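Local coordinates for protein yesU (Bacillus subtilis, PDB 1OQ1) that is of unknown function but adopts a galectin-like fold of antiparallel beta sheets and belongs to a family of the concanavalin clan, at residues 174-178 against 179-183; 58-61 against 62-65; 43-46 against 47-51. All blocks are in the same frame, centred on the assembly; numbering follows the deposited sequence.

Contact 1: residues 174-178 against 179-183; sequences FSING and LPILE
The Phe174 ring meets Ile181 obliquely along its CD2 side, where Ile181 CB comes to 3.8 Å of Phe174 CD2 and the CG2 methyl lies almost as near; Cys133 of strand 132-138 touches both residues. With CG anti to the backbone N (chi1 -179°), the Phe174 ring runs beside the Ile181 side chain, both pointing the same way. Ile181 CG1 turns toward the turn and packs on Ile176 CG1 at 3.8 Å, while Leu182 CD1 rests against Phe174 CB.

The two strands form a tight hairpin closed by a type I' turn, Ile176 to Leu179, with Asn177 and Gly178 at its corners. Ile176 and Leu179 pair through both backbone bonds, Ile176 N to Leu179 O at 3.0 Å and Leu179 N to Ile176 O at 2.9 Å. Farther down, two residues, Ile181 and Leu182, sit opposite the single Phe174 in a classic beta bulge. Phe174 O accepts Ile181 N at 2.7 Å, in the carbonyl plane, and Leu182 N weakly, while Phe174 N donates to Leu182 O. One carbonyl thus serves two amides, and the extra residue lets Ile181 and Leu182 both pack against Phe174.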
ATOM      1  N   PHE A 174       0.260  -5.717 -10.258  1.00  3.44           N
ATOM      2  CA  PHE A 174       0.577  -4.321  -9.999  1.00  3.82           C
ATOM      3  C   PHE A 174       1.125  -3.637 -11.246  1.00  3.63           C
ATOM      4  O   PHE A 174       1.993  -4.180 -11.926  1.00  3.67           O
ATOM      5  CB  PHE A 174       1.614  -4.264  -8.866  1.00  4.90           C
ATOM      6  CG  PHE A 174       2.027  -2.877  -8.466  1.00  4.77           C
ATOM      7  CD1 PHE A 174       1.083  -1.923  -8.111  1.00  7.89           C
ATOM      8  CD2 PHE A 174       3.378  -2.550  -8.374  1.00  5.86           C
ATOM      9  CE1 PHE A 174       1.480  -0.660  -7.662  1.00  7.87           C
ATOM     10  CE2 PHE A 174       3.786  -1.290  -7.927  1.00  7.37           C
ATOM     11  CZ  PHE A 174       2.837  -0.348  -7.570  1.00  7.33           C
ATOM     12  N   SER A 175       0.616  -2.444 -11.537  1.00  3.82           N
ATOM     13  CA  SER A 175       1.076  -1.683 -12.692  1.00  5.51           C
ATOM     14  C   SER A 175       1.214  -0.209 -12.340  1.00  5.26           C
ATOM     15  O   SER A 175       0.590   0.270 -11.395  1.00  4.59           O
ATOM     16  CB  SER A 175       0.104  -1.844 -13.868  1.00  6.46           C
ATOM     17  OG  SER A 175      -1.157  -1.261 -13.585  1.00 10.51           O
ATOM     18  N   ILE A 176       2.056   0.488 -13.097  1.00  3.34           N
ATOM     19  CA  ILE A 176       2.288   1.919 -12.920  1.00  4.51           C
ATOM     20  C   ILE A 176       2.170   2.546 -14.306  1.00  4.74           C
ATOM     21  O   ILE A 176       2.887   2.162 -15.232  1.00  5.62           O
ATOM     22  CB  ILE A 176       3.698   2.199 -12.347  1.00  4.81           C
ATOM     23  CG1 ILE A 176       3.805   1.618 -10.932  1.00  4.71           C
ATOM     24  CG2 ILE A 176       3.968   3.702 -12.338  1.00  5.66           C
ATOM     25  CD1 ILE A 176       5.204   1.695 -10.331  1.00  7.30           C
ATOM     26  N   ASN A 177       1.271   3.516 -14.438  1.00  5.81           N
ATOM     27  CA  ASN A 177       1.028   4.172 -15.716  1.00  6.41           C
ATOM     28  C   ASN A 177       0.714   3.113 -16.776  1.00  7.19           C
ATOM     29  O   ASN A 177       1.073   3.257 -17.941  1.00  7.24           O
ATOM     30  CB  ASN A 177       2.237   5.030 -16.129  1.00  5.98           C
ATOM     31  CG  ASN A 177       2.283   6.364 -15.388  1.00  7.13           C
ATOM     32  OD1 ASN A 177       1.565   6.560 -14.410  1.00  8.70           O
ATOM     33  ND2 ASN A 177       3.127   7.280 -15.851  1.00  5.33           N
ATOM     34  N   GLY A 178       0.045   2.044 -16.344  1.00  6.08           N
ATOM     35  CA  GLY A 178      -0.338   0.972 -17.252  1.00  6.47           C
ATOM     36  C   GLY A 178       0.718  -0.081 -17.539  1.00  6.15           C
ATOM     37  O   GLY A 178       0.421  -1.098 -18.170  1.00  7.75           O
ATOM     38  N   LEU A 179       1.948   0.154 -17.094  1.00  5.86           N
ATOM     39  CA  LEU A 179       3.031  -0.801 -17.320  1.00  5.80           C
ATOM     40  C   LEU A 179       3.024  -1.869 -16.236  1.00  4.42           C
ATOM     41  O   LEU A 179       3.120  -1.554 -15.052  1.00  4.70           O
ATOM     42  CB  LEU A 179       4.385  -0.082 -17.309  1.00  3.71           C
ATOM     43  CG  LEU A 179       5.626  -0.968 -17.499  1.00  5.16           C
ATOM     44  CD1 LEU A 179       5.674  -1.474 -18.937  1.00  6.71           C
ATOM     45  CD2 LEU A 179       6.897  -0.182 -17.166  1.00  6.18           C
ATOM     46  N   PRO A 180       2.898  -3.151 -16.621  1.00  5.57           N
ATOM     47  CA  PRO A 180       2.893  -4.203 -15.600  1.00  5.53           C
ATOM     48  C   PRO A 180       4.235  -4.192 -14.873  1.00  6.26           C
ATOM     49  O   PRO A 180       5.286  -4.123 -15.509  1.00  5.88           O
ATOM     50  CB  PRO A 180       2.694  -5.479 -16.415  1.00  5.35           C
ATOM     51  CG  PRO A 180       1.921  -5.000 -17.614  1.00  7.06           C
ATOM     52  CD  PRO A 180       2.632  -3.713 -17.956  1.00  5.29           C
ATOM     53  N   ILE A 181       4.191  -4.254 -13.546  1.00  4.92           N
ATOM     54  CA  ILE A 181       5.398  -4.235 -12.725  1.00  4.85           C
ATOM     55  C   ILE A 181       5.698  -5.620 -12.165  1.00  4.92           C
ATOM     56  O   ILE A 181       6.834  -6.095 -12.232  1.00  5.68           O
ATOM     57  CB  ILE A 181       5.240  -3.228 -11.558  1.00  4.37           C
ATOM     58  CG1 ILE A 181       5.017  -1.825 -12.121  1.00  6.98           C
ATOM     59  CG2 ILE A 181       6.481  -3.251 -10.654  1.00  4.22           C
ATOM     60  CD1 ILE A 181       6.151  -1.347 -13.017  1.00  7.03           C
ATOM     61  N   LEU A 182       4.681  -6.261 -11.599  1.00  4.69           N
ATOM     62  CA  LEU A 182       4.846  -7.604 -11.058  1.00  4.67           C
ATOM     63  C   LEU A 182       3.486  -8.271 -10.934  1.00  5.53           C
ATOM     64  O   LEU A 182       2.456  -7.599 -10.956  1.00  5.43           O
ATOM     65  CB  LEU A 182       5.536  -7.556  -9.681  1.00  5.07           C
ATOM     66  CG  LEU A 182       4.869  -6.841  -8.496  1.00  5.84           C
ATOM     67  CD1 LEU A 182       3.712  -7.671  -7.946  1.00  5.19           C
ATOM     68  CD2 LEU A 182       5.900  -6.626  -7.401  1.00  6.04           C
ATOM     69  N   GLU A 183       3.483  -9.594 -10.827  1.00  5.96           N
ATOM     70  CA  GLU A 183       2.240 -10.333 -10.662  1.00  7.83           C
ATOM     71  C   GLU A 183       2.544 -11.597  -9.865  1.00  8.18           C
ATOM     72  O   GLU A 183       3.676 -12.081  -9.869  1.00  8.19           O
ATOM     73  CB  GLU A 183       1.599 -10.658 -12.018  1.00 13.29           C
ATOM     74  CG  GLU A 183       2.159 -11.842 -12.770  1.00 17.89           C
ATOM     75  CD  GLU A 183       1.346 -12.143 -14.023  1.00 23.62           C
ATOM     76  OE1 GLU A 183       1.543 -13.217 -14.628  1.00 29.16           O
ATOM     77  OE2 GLU A 183       0.510 -11.300 -14.406  1.00 26.11           O
TER

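Contact 2: residues 58-61 against 62-65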
ATOM      1  N   THR A  58     -13.332  -1.886   5.545  1.00 11.76           N
ATOM      2  CA  THR A  58     -12.921  -3.250   5.252  1.00 11.29           C
ATOM      3  C   THR A  58     -13.342  -3.486   3.809  1.00 11.55           C
ATOM      4  O   THR A  58     -14.523  -3.352   3.471  1.00 11.58           O
ATOM      5  CB  THR A  58     -13.641  -4.289   6.135  1.00 10.62           C
ATOM      6  OG1 THR A  58     -13.249  -4.120   7.501  1.00 12.22           O
ATOM      7  CG2 THR A  58     -13.287  -5.703   5.685  1.00 11.73           C
ATOM      8  N   PHE A  59     -12.384  -3.810   2.950  1.00  8.80           N
ATOM      9  CA  PHE A  59     -12.711  -4.072   1.558  1.00  7.35           C
ATOM     10  C   PHE A  59     -12.782  -5.566   1.299  1.00  7.94           C
ATOM     11  O   PHE A  59     -12.103  -6.357   1.950  1.00  7.74           O
ATOM     12  CB  PHE A  59     -11.677  -3.419   0.638  1.00  7.80           C
ATOM     13  CG  PHE A  59     -11.627  -1.923   0.762  1.00  8.23           C
ATOM     14  CD1 PHE A  59     -10.620  -1.304   1.493  1.00  7.53           C
ATOM     15  CD2 PHE A  59     -12.615  -1.135   0.178  1.00  8.96           C
ATOM     16  CE1 PHE A  59     -10.593   0.080   1.644  1.00  9.29           C
ATOM     17  CE2 PHE A  59     -12.600   0.249   0.324  1.00 10.03           C
ATOM     18  CZ  PHE A  59     -11.584   0.858   1.060  1.00  8.84           C
ATOM     19  N   PRO A  60     -13.631  -5.978   0.352  1.00  7.33           N
ATOM     20  CA  PRO A  60     -13.763  -7.399   0.035  1.00  7.67           C
ATOM     21  C   PRO A  60     -12.620  -7.871  -0.857  1.00  8.35           C
ATOM     22  O   PRO A  60     -11.769  -7.080  -1.275  1.00  8.37           O
ATOM     23  CB  PRO A  60     -15.101  -7.457  -0.686  1.00  8.16           C
ATOM     24  CG  PRO A  60     -15.081  -6.167  -1.467  1.00  7.95           C
ATOM     25  CD  PRO A  60     -14.590  -5.174  -0.428  1.00  8.89           C
ATOM     26  N   ASP A  61     -12.597  -9.170  -1.127  1.00  8.26           N
ATOM     27  CA  ASP A  61     -11.592  -9.739  -2.008  1.00  8.03           C
ATOM     28  C   ASP A  61     -12.120  -9.429  -3.411  1.00  8.56           C
ATOM     29  O   ASP A  61     -13.279  -9.039  -3.559  1.00  9.19           O
ATOM     30  CB  ASP A  61     -11.517 -11.251  -1.794  1.00  7.98           C
ATOM     31  CG  ASP A  61     -10.265 -11.868  -2.381  1.00  9.50           C
ATOM     32  OD1 ASP A  61      -9.518 -11.170  -3.106  1.00  9.27           O
ATOM     33  OD2 ASP A  61     -10.034 -13.065  -2.113  1.00  8.01           O
ATOM     34  N   GLY A  62     -11.286  -9.596  -4.432  1.00  8.16           N
ATOM     35  CA  GLY A  62     -11.726  -9.342  -5.796  1.00  7.58           C
ATOM     36  C   GLY A  62     -11.938  -7.868  -6.075  1.00  6.98           C
ATOM     37  O   GLY A  62     -13.042  -7.435  -6.411  1.00  6.60           O
ATOM     38  N   ILE A  63     -10.864  -7.096  -5.962  1.00  5.53           N
ATOM     39  CA  ILE A  63     -10.944  -5.659  -6.167  1.00  5.15           C
ATOM     40  C   ILE A  63      -9.769  -5.105  -6.958  1.00  5.18           C
ATOM     41  O   ILE A  63      -8.731  -5.749  -7.088  1.00  6.58           O
ATOM     42  CB  ILE A  63     -10.966  -4.919  -4.812  1.00  4.74           C
ATOM     43  CG1 ILE A  63      -9.753  -5.350  -3.975  1.00  6.35           C
ATOM     44  CG2 ILE A  63     -12.273  -5.208  -4.072  1.00  5.13           C
ATOM     45  CD1 ILE A  63      -9.543  -4.551  -2.691  1.00  6.98           C
ATOM     46  N   ILE A  64      -9.953  -3.901  -7.485  1.00  5.38           N
ATOM     47  CA  ILE A  64      -8.906  -3.202  -8.215  1.00  4.89           C
ATOM     48  C   ILE A  64      -8.741  -1.883  -7.466  1.00  5.92           C
ATOM     49  O   ILE A  64      -9.690  -1.109  -7.335  1.00  5.07           O
ATOM     50  CB  ILE A  64      -9.298  -2.956  -9.681  1.00  7.18           C
ATOM     51  CG1 ILE A  64      -9.447  -4.303 -10.405  1.00  7.56           C
ATOM     52  CG2 ILE A  64      -8.233  -2.104 -10.369  1.00  6.49           C
ATOM     53  CD1 ILE A  64      -9.798  -4.185 -11.875  1.00  6.26           C
ATOM     54  N   VAL A  65      -7.533  -1.659  -6.954  1.00  4.96           N
ATOM     55  CA  VAL A  65      -7.213  -0.469  -6.166  1.00  4.93           C
ATOM     56  C   VAL A  65      -6.371   0.507  -6.973  1.00  4.62           C
ATOM     57  O   VAL A  65      -5.340   0.133  -7.529  1.00  4.36           O
ATOM     58  CB  VAL A  65      -6.435  -0.864  -4.883  1.00  6.01           C
ATOM     59  CG1 VAL A  65      -6.180   0.366  -4.019  1.00  6.28           C
ATOM     60  CG2 VAL A  65      -7.213  -1.914  -4.103  1.00  6.82           C
TER
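A G1 beta bulge marks the start of strand 63-73, where the loop after strand 51-54 turns through Asp61 and Gly62 into the sheet and Ile63 folds back over Pro60. Gly62 and Ile63 share a single partner, Lys167, on the neighbouring strand 161-168. Gly62 has a positive phi, which favours glycine.

Ile63 carries the apolar part of the contact. A chi1 of 54° swings its CG1 back over its own backbone, and the chain then extends so that CD1 reaches Phe59 CB at 4.1 Å. The other branch, CG2, packs on Pro60 CG at 3.9 Å, the two side chains crossing at about a right angle. Between these two touches the Pro60 carbonyl meets the isoleucine as well, its O lying 3.4 Å from Ile63 CG2. Phe59 directs its ring away from Ile63 and sets it edge-to-face with Tyr12, while Leu11 of strand 5-14 touches both Pro60 and Ile63, and Val217 of strand 209-222 both Phe59 and Ile63. The apolar side of the bulge is thereby joined to two further strands of the same sheet.

The polar side belongs to Asp61. Its OD1 forms a salt bridge with Lys167 NZ, accepts the backbone N of Lys169 and takes a third donor, Gly62 N; this convergence on one oxygen probably stabilises the carboxylate's negative charge. Between the neighbouring residues, Gly62 N reaches Asp61 OD1 at 2.7 Å, on the anti side of the carboxylate and 35° out of its plane, with a bent N-H...O angle of 135°.

Contact 3: residues 43-46 against 47-51; sequences SHVQ and DEAHF. With GOL (glycerol), chain F.
A type I beta turn from Gln46 to Ala49 leads the chain out of strand 40-44, and the His44 side chain bonds to its far end. Ala49 N donates to Gln46 O at 3.2 Å, closing the turn, and the Ala49 CB methyl tucks in against Val45 CG2 at 3.8 Å. A water accepts from Glu48 N and donates to Gln46 OE1, tying the glutamine side chain to the turn.

His44 spans the base of the loop. A chi1 of -55° swings its ring to the side of its own backbone N and carries it toward Ala49. There ND1 donates to Ala49 O at 2.8 Å in a nearly straight bond (165°). The oxygen lies in the ring plane, but the nitrogen sits well above the plane of the carbonyl. NE2 has a weak bond to Gln204 OE1, which probably helps to fix the imidazole's rotation, with the ND1 bond as the main hold. The Phe51 ring lies obliquely against it, planes 34° apart, with Phe51 CE2 only 3.2 Å from His44 CE1, a tight contact.

On the outer side, a glycerol, probably from the crystallisation liquor, donates through O2 to Asp47 OD2 at 2.8 Å and weakly through O3 to His44 O. Ala49 is also the centre of an inverse gamma turn, with a weak bond from His50 N to Glu48 O, and the whole is a surface connection made of two overlapping turns, joining strand 40-44 of one sheet to strand 51-54 of the other.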
ATOM      1  N   SER A  43       4.243  13.387   5.335  1.00  8.36           N
ATOM      2  CA  SER A  43       5.650  13.577   5.699  1.00  8.53           C
ATOM      3  C   SER A  43       5.875  12.983   7.086  1.00  8.39           C
ATOM      4  O   SER A  43       5.009  12.278   7.601  1.00  7.93           O
ATOM      5  CB  SER A  43       6.026  15.065   5.682  1.00  9.59           C
ATOM      6  OG  SER A  43       5.191  15.817   6.539  1.00 11.64           O
ATOM      7  N   HIS A  44       7.017  13.278   7.701  1.00  9.14           N
ATOM      8  CA  HIS A  44       7.329  12.705   9.009  1.00  8.32           C
ATOM      9  C   HIS A  44       7.774  13.739  10.041  1.00  9.49           C
ATOM     10  O   HIS A  44       8.403  14.739   9.697  1.00 10.36           O
ATOM     11  CB  HIS A  44       8.413  11.642   8.825  1.00  7.06           C
ATOM     12  CG  HIS A  44       8.051  10.586   7.825  1.00  6.99           C
ATOM     13  ND1 HIS A  44       7.558   9.351   8.191  1.00  8.76           N
ATOM     14  CD2 HIS A  44       8.079  10.591   6.471  1.00  7.99           C
ATOM     15  CE1 HIS A  44       7.299   8.642   7.105  1.00  8.49           C
ATOM     16  NE2 HIS A  44       7.605   9.372   6.047  1.00  8.78           N
ATOM     17  N   VAL A  45       7.447  13.494  11.308  1.00 10.25           N
ATOM     18  CA  VAL A  45       7.821  14.427  12.364  1.00 11.69           C
ATOM     19  C   VAL A  45       9.304  14.311  12.722  1.00 13.43           C
ATOM     20  O   VAL A  45       9.891  15.258  13.246  1.00 14.37           O
ATOM     21  CB  VAL A  45       6.953  14.225  13.636  1.00 10.81           C
ATOM     22  CG1 VAL A  45       5.483  14.473  13.300  1.00 12.37           C
ATOM     23  CG2 VAL A  45       7.146  12.826  14.201  1.00 12.06           C
ATOM     24  N   GLN A  46       9.898  13.156  12.428  1.00 13.11           N
ATOM     25  CA  GLN A  46      11.318  12.892  12.688  1.00 17.51           C
ATOM     26  C   GLN A  46      11.919  12.012  11.589  1.00 17.65           C
ATOM     27  O   GLN A  46      11.192  11.349  10.856  1.00 18.02           O
ATOM     28  CB  GLN A  46      11.506  12.196  14.036  1.00 18.35           C
ATOM     29  CG  GLN A  46      11.255  13.079  15.231  1.00 19.59           C
ATOM     30  CD  GLN A  46      11.795  12.471  16.506  1.00 20.65           C
ATOM     31  OE1 GLN A  46      12.902  11.937  16.525  1.00 23.31           O
ATOM     32  NE2 GLN A  46      11.023  12.556  17.579  1.00 21.17           N
ATOM     33  N   ASP A  47      13.247  11.992  11.498  1.00 20.66           N
ATOM     34  CA  ASP A  47      13.938  11.215  10.468  1.00 21.96           C
ATOM     35  C   ASP A  47      13.682   9.710  10.444  1.00 19.31           C
ATOM     36  O   ASP A  47      13.868   9.071   9.409  1.00 20.62           O
ATOM     37  CB  ASP A  47      15.444  11.481  10.534  1.00 27.02           C
ATOM     38  CG  ASP A  47      15.838  12.756   9.811  1.00 30.48           C
ATOM     39  OD1 ASP A  47      17.022  13.151   9.892  1.00 34.55           O
ATOM     40  OD2 ASP A  47      14.963  13.359   9.154  1.00 30.53           O
ATOM     41  N   GLU A  48      13.267   9.138  11.568  1.00 14.80           N
ATOM     42  CA  GLU A  48      12.980   7.709  11.605  1.00 13.74           C
ATOM     43  C   GLU A  48      11.558   7.444  12.109  1.00 11.27           C
ATOM     44  O   GLU A  48      11.260   6.369  12.637  1.00 10.62           O
ATOM     45  CB  GLU A  48      13.995   6.976  12.488  1.00 16.21           C
ATOM     46  CG  GLU A  48      15.465   7.177  12.097  1.00 19.76           C
ATOM     47  CD  GLU A  48      15.755   6.906  10.622  1.00 22.91           C
ATOM     48  OE1 GLU A  48      15.247   5.907  10.071  1.00 22.19           O
ATOM     49  OE2 GLU A  48      16.515   7.692  10.016  1.00 26.83           O
ATOM     50  N   ALA A  49      10.682   8.430  11.936  1.00 10.45           N
ATOM     51  CA  ALA A  49       9.293   8.313  12.374  1.00  9.39           C
ATOM     52  C   ALA A  49       8.435   7.604  11.327  1.00  9.24           C
ATOM     53  O   ALA A  49       7.540   8.209  10.729  1.00  9.93           O
ATOM     54  CB  ALA A  49       8.718   9.701  12.668  1.00  9.09           C
ATOM     55  N   HIS A  50       8.704   6.319  11.122  1.00  7.50           N
ATOM     56  CA  HIS A  50       7.973   5.520  10.142  1.00  6.70           C
ATOM     57  C   HIS A  50       6.522   5.328  10.582  1.00  6.66           C
ATOM     58  O   HIS A  50       6.224   5.333  11.781  1.00  7.07           O
ATOM     59  CB  HIS A  50       8.673   4.170   9.969  1.00  6.06           C
ATOM     60  CG  HIS A  50      10.159   4.285   9.807  1.00  6.81           C
ATOM     61  ND1 HIS A  50      10.746   5.229   8.995  1.00  8.15           N
ATOM     62  CD2 HIS A  50      11.175   3.583  10.363  1.00  9.25           C
ATOM     63  CE1 HIS A  50      12.060   5.107   9.057  1.00  8.68           C
ATOM     64  NE2 HIS A  50      12.348   4.114   9.881  1.00  9.32           N
ATOM     65  N   PHE A  51       5.618   5.147   9.624  1.00  6.77           N
ATOM     66  CA  PHE A  51       4.211   4.992   9.975  1.00  7.56           C
ATOM     67  C   PHE A  51       3.401   4.183   8.974  1.00  7.68           C
ATOM     68  O   PHE A  51       3.881   3.825   7.905  1.00  7.63           O
ATOM     69  CB  PHE A  51       3.563   6.381  10.092  1.00  7.86           C
ATOM     70  CG  PHE A  51       3.393   7.095   8.764  1.00  7.75           C
ATOM     71  CD1 PHE A  51       2.415   6.694   7.852  1.00  8.67           C
ATOM     72  CD2 PHE A  51       4.217   8.161   8.424  1.00  7.95           C
ATOM     73  CE1 PHE A  51       2.262   7.345   6.620  1.00  9.25           C
ATOM     74  CE2 PHE A  51       4.071   8.820   7.192  1.00  8.50           C
ATOM     75  CZ  PHE A  51       3.089   8.406   6.292  1.00  8.54           C
TER
HETATM   76  C1  GOL F1005      11.449  16.746   9.956  1.00 22.35           C
HETATM   77  O1  GOL F1005      12.094  17.851  10.563  1.00 26.23           O
HETATM   78  C2  GOL F1005      12.471  15.750   9.402  1.00 23.66           C
HETATM   79  O2  GOL F1005      13.293  15.212  10.448  1.00 22.00           O
HETATM   80  C3  GOL F1005      11.787  14.636   8.610  1.00 22.62           C
HETATM   81  O3  GOL F1005      11.069  15.179   7.514  1.00 22.76           O
HETATM   82  O   HOH W   1      14.171   9.987  14.261  1.00 24.93           O

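Along the chain the order is contact 3, contact 2, contact 1, and all three reach the same eight-stranded antiparallel sheet. Contact 3 leaves it from strand 40-44 and crosses to strand 51-54 of the seven-stranded sheet; contact 2 brings the chain back at the start of strand 63-73. That strand pairs with 161-168, which pairs in turn with strand 171-176 of the hairpin in contact 1. The centres of contacts 1 and 2 are 18 Å apart, whereas the centre of contact 3 lies 28 and 29 Å from them, across the centre of the chain. None touches another, so the three are separate local features within one galectin-like fold.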